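Putative aldehyde dehydrogenase AldY (Bacillus subtilis, PDB 4DNG) probably oxidises aldehydes to carboxylates with NAD+ as cofactor, and may protect cells against stress from ethanol and related compounds. Local coordinates at residues D48-A53 against V146-S151. Numbering follows the deposited sequence. Where two conformers were deposited one is given.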
ATOM      1  N   ASP A  48      -5.290   4.819  25.517  1.00 62.16           N
ATOM      2  CA  ASP A  48      -6.666   5.305  25.732  1.00 66.93           C
ATOM      3  C   ASP A  48      -7.201   5.999  24.463  1.00 69.38           C
ATOM      4  O   ASP A  48      -8.305   5.699  23.991  1.00 70.54           O
ATOM      5  CB  ASP A  48      -6.760   6.276  26.908  1.00 74.38           C
ATOM      6  CG  ASP A  48      -6.484   5.623  28.251  1.00 87.54           C
ATOM      7  OD1 ASP A  48      -6.426   4.375  28.340  1.00 89.63           O
ATOM      8  OD2 ASP A  48      -6.325   6.385  29.227  1.00 96.89           O
ATOM      9  N   ALA A  49      -6.390   6.901  23.908  1.00 63.67           N
ATOM     10  CA  ALA A  49      -6.762   7.711  22.755  1.00 60.35           C
ATOM     11  C   ALA A  49      -7.104   6.874  21.527  1.00 62.87           C
ATOM     12  O   ALA A  49      -8.123   7.114  20.876  1.00 69.52           O
ATOM     13  CB  ALA A  49      -5.658   8.703  22.446  1.00 56.55           C
ATOM     14  N   PHE A  50      -6.263   5.896  21.205  1.00 58.87           N
ATOM     15  CA  PHE A  50      -6.618   4.926  20.173  1.00 61.76           C
ATOM     16  C   PHE A  50      -7.941   4.184  20.481  1.00 63.21           C
ATOM     17  O   PHE A  50      -8.796   4.070  19.604  1.00 63.39           O
ATOM     18  CB  PHE A  50      -5.463   3.952  19.918  1.00 60.73           C
ATOM     19  CG  PHE A  50      -4.421   4.491  18.962  1.00 54.54           C
ATOM     20  CD1 PHE A  50      -4.780   4.888  17.676  1.00 50.71           C
ATOM     21  CD2 PHE A  50      -3.082   4.609  19.349  1.00 52.11           C
ATOM     22  CE1 PHE A  50      -3.837   5.381  16.781  1.00 54.18           C
ATOM     23  CE2 PHE A  50      -2.139   5.116  18.462  1.00 53.37           C
ATOM     24  CZ  PHE A  50      -2.514   5.499  17.167  1.00 51.36           C
ATOM     25  N   ASP A  51      -8.088   3.707  21.722  1.00 63.10           N
ATOM     26  CA  ASP A  51      -9.301   3.038  22.201  0.50 68.65           C
ATOM     27  C   ASP A  51     -10.520   3.969  22.003  1.00 74.65           C
ATOM     28  O   ASP A  51     -11.543   3.568  21.417  1.00 77.80           O
ATOM     29  CB  ASP A  51      -9.066   2.612  23.668  0.50 73.03           C
ATOM     30  CG  ASP A  51     -10.332   2.191  24.406  0.50 76.26           C
ATOM     31  OD1 ASP A  51     -11.331   1.795  23.765  0.50 79.83           O
ATOM     32  OD2 ASP A  51     -10.305   2.245  25.659  0.50 70.99           O
ATOM     33  N   ILE A  52     -10.389   5.216  22.467  1.00 64.06           N
ATOM     34  CA  ILE A  52     -11.415   6.232  22.305  1.00 64.47           C
ATOM     35  C   ILE A  52     -11.727   6.576  20.836  1.00 70.78           C
ATOM     36  O   ILE A  52     -12.891   6.788  20.472  1.00 74.10           O
ATOM     37  CB  ILE A  52     -11.021   7.507  23.062  1.00 67.22           C
ATOM     38  CG1 ILE A  52     -11.232   7.317  24.565  1.00 69.41           C
ATOM     39  CG2 ILE A  52     -11.830   8.691  22.565  1.00 75.54           C
ATOM     40  CD1 ILE A  52     -10.485   8.329  25.417  1.00 80.35           C
ATOM     41  N   ALA A  53     -10.689   6.647  20.000  1.00 64.70           N
ATOM     42  CA  ALA A  53     -10.881   6.916  18.581  1.00 63.37           C
ATOM     43  C   ALA A  53     -11.658   5.790  17.864  1.00 70.39           C
ATOM     44  O   ALA A  53     -12.500   6.057  16.978  1.00 65.90           O
ATOM     45  CB  ALA A  53      -9.543   7.192  17.906  1.00 57.17           C
ATOM     46  N   VAL A 146      -9.572   3.916  11.951  1.00 56.07           N
ATOM     47  CA  VAL A 146      -8.811   4.858  12.769  1.00 55.72           C
ATOM     48  C   VAL A 146      -7.462   5.134  12.140  1.00 55.44           C
ATOM     49  O   VAL A 146      -6.714   4.204  11.863  1.00 53.27           O
ATOM     50  CB  VAL A 146      -8.596   4.334  14.195  1.00 54.36           C
ATOM     51  CG1 VAL A 146      -7.722   5.302  14.982  1.00 55.41           C
ATOM     52  CG2 VAL A 146      -9.941   4.105  14.878  1.00 57.70           C
ATOM     53  N   ILE A 147      -7.156   6.416  11.941  1.00 53.83           N
ATOM     54  CA  ILE A 147      -5.949   6.845  11.239  1.00 52.19           C
ATOM     55  C   ILE A 147      -4.920   7.250  12.300  1.00 60.21           C
ATOM     56  O   ILE A 147      -5.259   8.002  13.225  1.00 56.91           O
ATOM     57  CB  ILE A 147      -6.235   8.086  10.343  1.00 55.39           C
ATOM     58  CG1 ILE A 147      -7.451   7.875   9.416  1.00 55.11           C
ATOM     59  CG2 ILE A 147      -4.997   8.524   9.562  1.00 55.85           C
ATOM     60  CD1 ILE A 147      -7.333   6.708   8.451  1.00 54.99           C
ATOM     61  N   SER A 148      -3.686   6.742  12.164  1.00 62.23           N
ATOM     62  CA  SER A 148      -2.539   7.225  12.918  1.00 53.99           C
ATOM     63  C   SER A 148      -1.746   8.226  12.084  1.00 54.30           C
ATOM     64  O   SER A 148      -1.197   7.897  11.017  1.00 47.34           O
ATOM     65  CB  SER A 148      -1.641   6.085  13.372  1.00 58.58           C
ATOM     66  OG  SER A 148      -0.874   6.476  14.502  1.00 60.15           O
ATOM     67  N   SER A 149      -1.664   9.444  12.603  1.00 55.39           N
ATOM     68  CA  SER A 149      -1.126  10.582  11.857  1.00 50.97           C
ATOM     69  C   SER A 149       0.029  11.237  12.611  1.00 52.89           C
ATOM     70  O   SER A 149      -0.118  11.560  13.790  1.00 48.05           O
ATOM     71  CB  SER A 149      -2.251  11.580  11.633  1.00 50.11           C
ATOM     72  OG  SER A 149      -1.763  12.786  11.114  1.00 62.44           O
ATOM     73  N   ILE A 150       1.168  11.405  11.926  1.00 55.75           N
ATOM     74  CA  ILE A 150       2.404  11.938  12.500  1.00 51.23           C
ATOM     75  C   ILE A 150       2.980  13.012  11.587  1.00 60.17           C
ATOM     76  O   ILE A 150       3.168  12.780  10.386  1.00 66.01           O
ATOM     77  CB  ILE A 150       3.475  10.842  12.648  1.00 52.17           C
ATOM     78  CG1 ILE A 150       2.968   9.706  13.540  1.00 54.48           C
ATOM     79  CG2 ILE A 150       4.810  11.416  13.163  1.00 42.69           C
ATOM     80  CD1 ILE A 150       3.743   8.416  13.377  1.00 51.70           C
ATOM     81  N   SER A 151       3.267  14.184  12.147  1.00 51.76           N
ATOM     82  CA  SER A 151       3.768  15.266  11.344  1.00 45.61           C
ATOM     83  C   SER A 151       5.083  15.818  11.871  1.00 51.34           C
ATOM     84  O   SER A 151       5.395  15.653  13.037  1.00 57.70           O
ATOM     85  CB  SER A 151       2.704  16.341  11.140  1.00 49.17           C
ATOM     86  OG  SER A 151       2.266  16.921  12.338  1.00 54.44           O
TER
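Ala-53 and Val-146 mark the point where the two backbones come nearest, their CA atoms 6.5 Å apart. Helix 48-53 and strand 146-150 run roughly antiparallel at 144°, with axes 9.3 Å apart at closest approach and no hydrogen bond between them. Val-146 fits against one turn of the helix. Its CG1, anti to the backbone N (chi1 176°), lies 3.9 Å from Ala-53 CB and also meets the ring edge of Phe-50 at CD1, while CG2 lies 3.8 Å from the carbonyl carbon C of Ala-53. The Phe-50 ring reaches on along the strand to Ser-148, whose OG lies in the ring plane, 3.3 Å from CZ. That hydroxyl is hydrogen-bonded to Met-218 O, so the ring edge packs against a polar group already satisfied. Val-175 of the adjacent parallel strand touches both Phe-50 and Ala-53. A leucine in place of Phe-50 would probably lose the in-plane edge contact with Ser-148 and open a gap between helix and strand. This buried, mainly apolar seam seats helix 43-60 against strand 135-150, which is flanked by parallel strands 173-177 and 226-231 in the Rossmann-like NAD-binding domain of the aldehyde dehydrogenase fold.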